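Local coordinates for tryptophan synthase alpha chain (Aquifex aeolicus, PDB 2EKC), which probably cleaves indoleglycerol phosphate to indole and glyceraldehyde 3-phosphate, the alpha-subunit half-reaction in the last step of tryptophan biosynthesis, at residues K140-M143 with K144-L148. Sequence-based numbering, arbitrary orientation.
Sequences KAVM and KKYVL
Lys140 O accepts the amide of Lys144 at 2.9 Å, and Ala141 O takes that of Lys145 in a longer bond of the same i to i+4 pattern. Val142 continues the pattern, Val142 O receiving Tyr146 N at 3.1 Å. Val142 O also lies at the edge of the Tyr146 ring, near its plane and 3.3 Å from Tyr146 CD2. With CG1 anti to the backbone N (chi1 -177°), Val142 lies alongside the tyrosine, and Val142 CG1 sits 3.8 Å from both CD2 and CE2 of Tyr146. Met143 O serves the Schellman motif that ends the helix after Lys145: Leu148 N donates to Met143 O at 2.9 Å in a nearly straight bond (170° at the hydrogen), while Val147, the C-prime residue at positive phi, sends its N to Lys144 O. Tyr146 N adds a weak bond to Met143 O. The Met143 side chain, bent at chi3 (73°), crosses that of Leu148 at about a right angle and brings Met143 CE to 4.1 Å from Leu148 CB. Glu112 OE1 receives both Tyr146 OH and, in a salt bridge, Lys145 NZ. Were Tyr146 cut back to an alanine, Val142 CG1 would probably lose its aromatic neighbour and Glu112 its hydroxyl partner. The C-terminal end of helix 133-145 packs against helix 111-120, where Val142, Tyr146 and Leu148 touch Cys115, while inward Met143 meets Phe126 of strand 125-127 and Phe150 of strand 149-154, within one beta-alpha-beta unit of the TIM barrel.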
loop_
_atom_site.group_PDB
_atom_site.type_symbol
_atom_site.label_atom_id
_atom_site.label_comp_id
_atom_site.label_asym_id
_atom_site.label_seq_id
_atom_site.Cartn_x
_atom_site.Cartn_y
_atom_site.Cartn_z
ATOM N N LYS A 140 7.972 -9.392 -12.575
ATOM C CA LYS A 140 6.639 -9.250 -13.148
ATOM C C LYS A 140 6.163 -10.594 -13.705
ATOM O O LYS A 140 5.016 -10.996 -13.490
ATOM C CB LYS A 140 6.641 -8.192 -14.257
ATOM C CG LYS A 140 7.038 -6.797 -13.793
ATOM C CD LYS A 140 7.041 -5.814 -14.959
ATOM C CE LYS A 140 7.620 -4.467 -14.556
ATOM N NZ LYS A 140 7.611 -3.491 -15.684
ATOM N N ALA A 141 7.055 -11.286 -14.409
ATOM C CA ALA A 141 6.728 -12.585 -14.994
ATOM C C ALA A 141 6.273 -13.587 -13.938
ATOM O O ALA A 141 5.277 -14.279 -14.129
ATOM C CB ALA A 141 7.934 -13.138 -15.755
ATOM N N VAL A 142 6.997 -13.668 -12.823
ATOM C CA VAL A 142 6.635 -14.601 -11.757
ATOM C C VAL A 142 5.328 -14.176 -11.090
ATOM O O VAL A 142 4.468 -15.008 -10.794
ATOM C CB VAL A 142 7.736 -14.690 -10.675
ATOM C CG1 VAL A 142 7.344 -15.716 -9.624
ATOM C CG2 VAL A 142 9.064 -15.068 -11.310
ATOM N N MET A 143 5.180 -12.879 -10.849
ATOM C CA MET A 143 3.961 -12.379 -10.229
ATOM C C MET A 143 2.756 -12.734 -11.093
ATOM O O MET A 143 1.696 -13.091 -10.574
ATOM C CB MET A 143 4.054 -10.865 -10.020
ATOM C CG MET A 143 4.999 -10.486 -8.880
ATOM S SD MET A 143 5.168 -8.712 -8.603
ATOM C CE MET A 143 3.574 -8.325 -7.843
ATOM N N LYS A 144 2.919 -12.640 -12.409
ATOM C CA LYS A 144 1.842 -12.974 -13.336
ATOM C C LYS A 144 1.463 -14.440 -13.161
ATOM O O LYS A 144 0.290 -14.797 -13.154
ATOM C CB LYS A 144 2.284 -12.737 -14.780
ATOM C CG LYS A 144 1.237 -13.147 -15.812
ATOM C CD LYS A 144 1.796 -13.123 -17.226
ATOM C CE LYS A 144 0.749 -13.550 -18.254
ATOM N NZ LYS A 144 0.186 -14.910 -17.984
ATOM N N LYS A 145 2.475 -15.284 -13.013
ATOM C CA LYS A 145 2.270 -16.714 -12.833
ATOM C C LYS A 145 1.441 -17.037 -11.590
ATOM O O LYS A 145 0.612 -17.945 -11.615
ATOM C CB LYS A 145 3.627 -17.420 -12.748
ATOM C CG LYS A 145 3.545 -18.920 -12.505
ATOM C CD LYS A 145 4.934 -19.525 -12.390
ATOM C CE LYS A 145 4.874 -21.019 -12.124
ATOM N NZ LYS A 145 6.237 -21.619 -12.131
ATOM N N TYR A 146 1.663 -16.292 -10.509
ATOM C CA TYR A 146 0.941 -16.523 -9.260
ATOM C C TYR A 146 -0.234 -15.576 -9.058
ATOM O O TYR A 146 -0.807 -15.495 -7.971
ATOM C CB TYR A 146 1.911 -16.437 -8.074
ATOM C CG TYR A 146 2.894 -17.589 -8.036
ATOM C CD1 TYR A 146 2.559 -18.802 -7.433
ATOM C CD2 TYR A 146 4.132 -17.492 -8.667
ATOM C CE1 TYR A 146 3.435 -19.891 -7.463
ATOM C CE2 TYR A 146 5.012 -18.570 -8.705
ATOM C CZ TYR A 146 4.658 -19.767 -8.101
ATOM O OH TYR A 146 5.532 -20.834 -8.149
ATOM N N VAL A 147 -0.598 -14.867 -10.119
ATOM C CA VAL A 147 -1.722 -13.942 -10.072
ATOM C C VAL A 147 -1.613 -12.956 -8.912
ATOM O O VAL A 147 -2.528 -12.823 -8.094
ATOM C CB VAL A 147 -3.065 -14.710 -9.964
ATOM C CG1 VAL A 147 -4.227 -13.772 -10.236
ATOM C CG2 VAL A 147 -3.079 -15.877 -10.950
ATOM N N LEU A 148 -0.469 -12.282 -8.841
ATOM C CA LEU A 148 -0.213 -11.261 -7.831
ATOM C C LEU A 148 -0.141 -9.951 -8.615
ATOM O O LEU A 148 0.658 -9.817 -9.542
ATOM C CB LEU A 148 1.111 -11.531 -7.123
ATOM C CG LEU A 148 1.102 -12.740 -6.191
ATOM C CD1 LEU A 148 2.519 -13.091 -5.780
ATOM C CD2 LEU A 148 0.241 -12.426 -4.975
#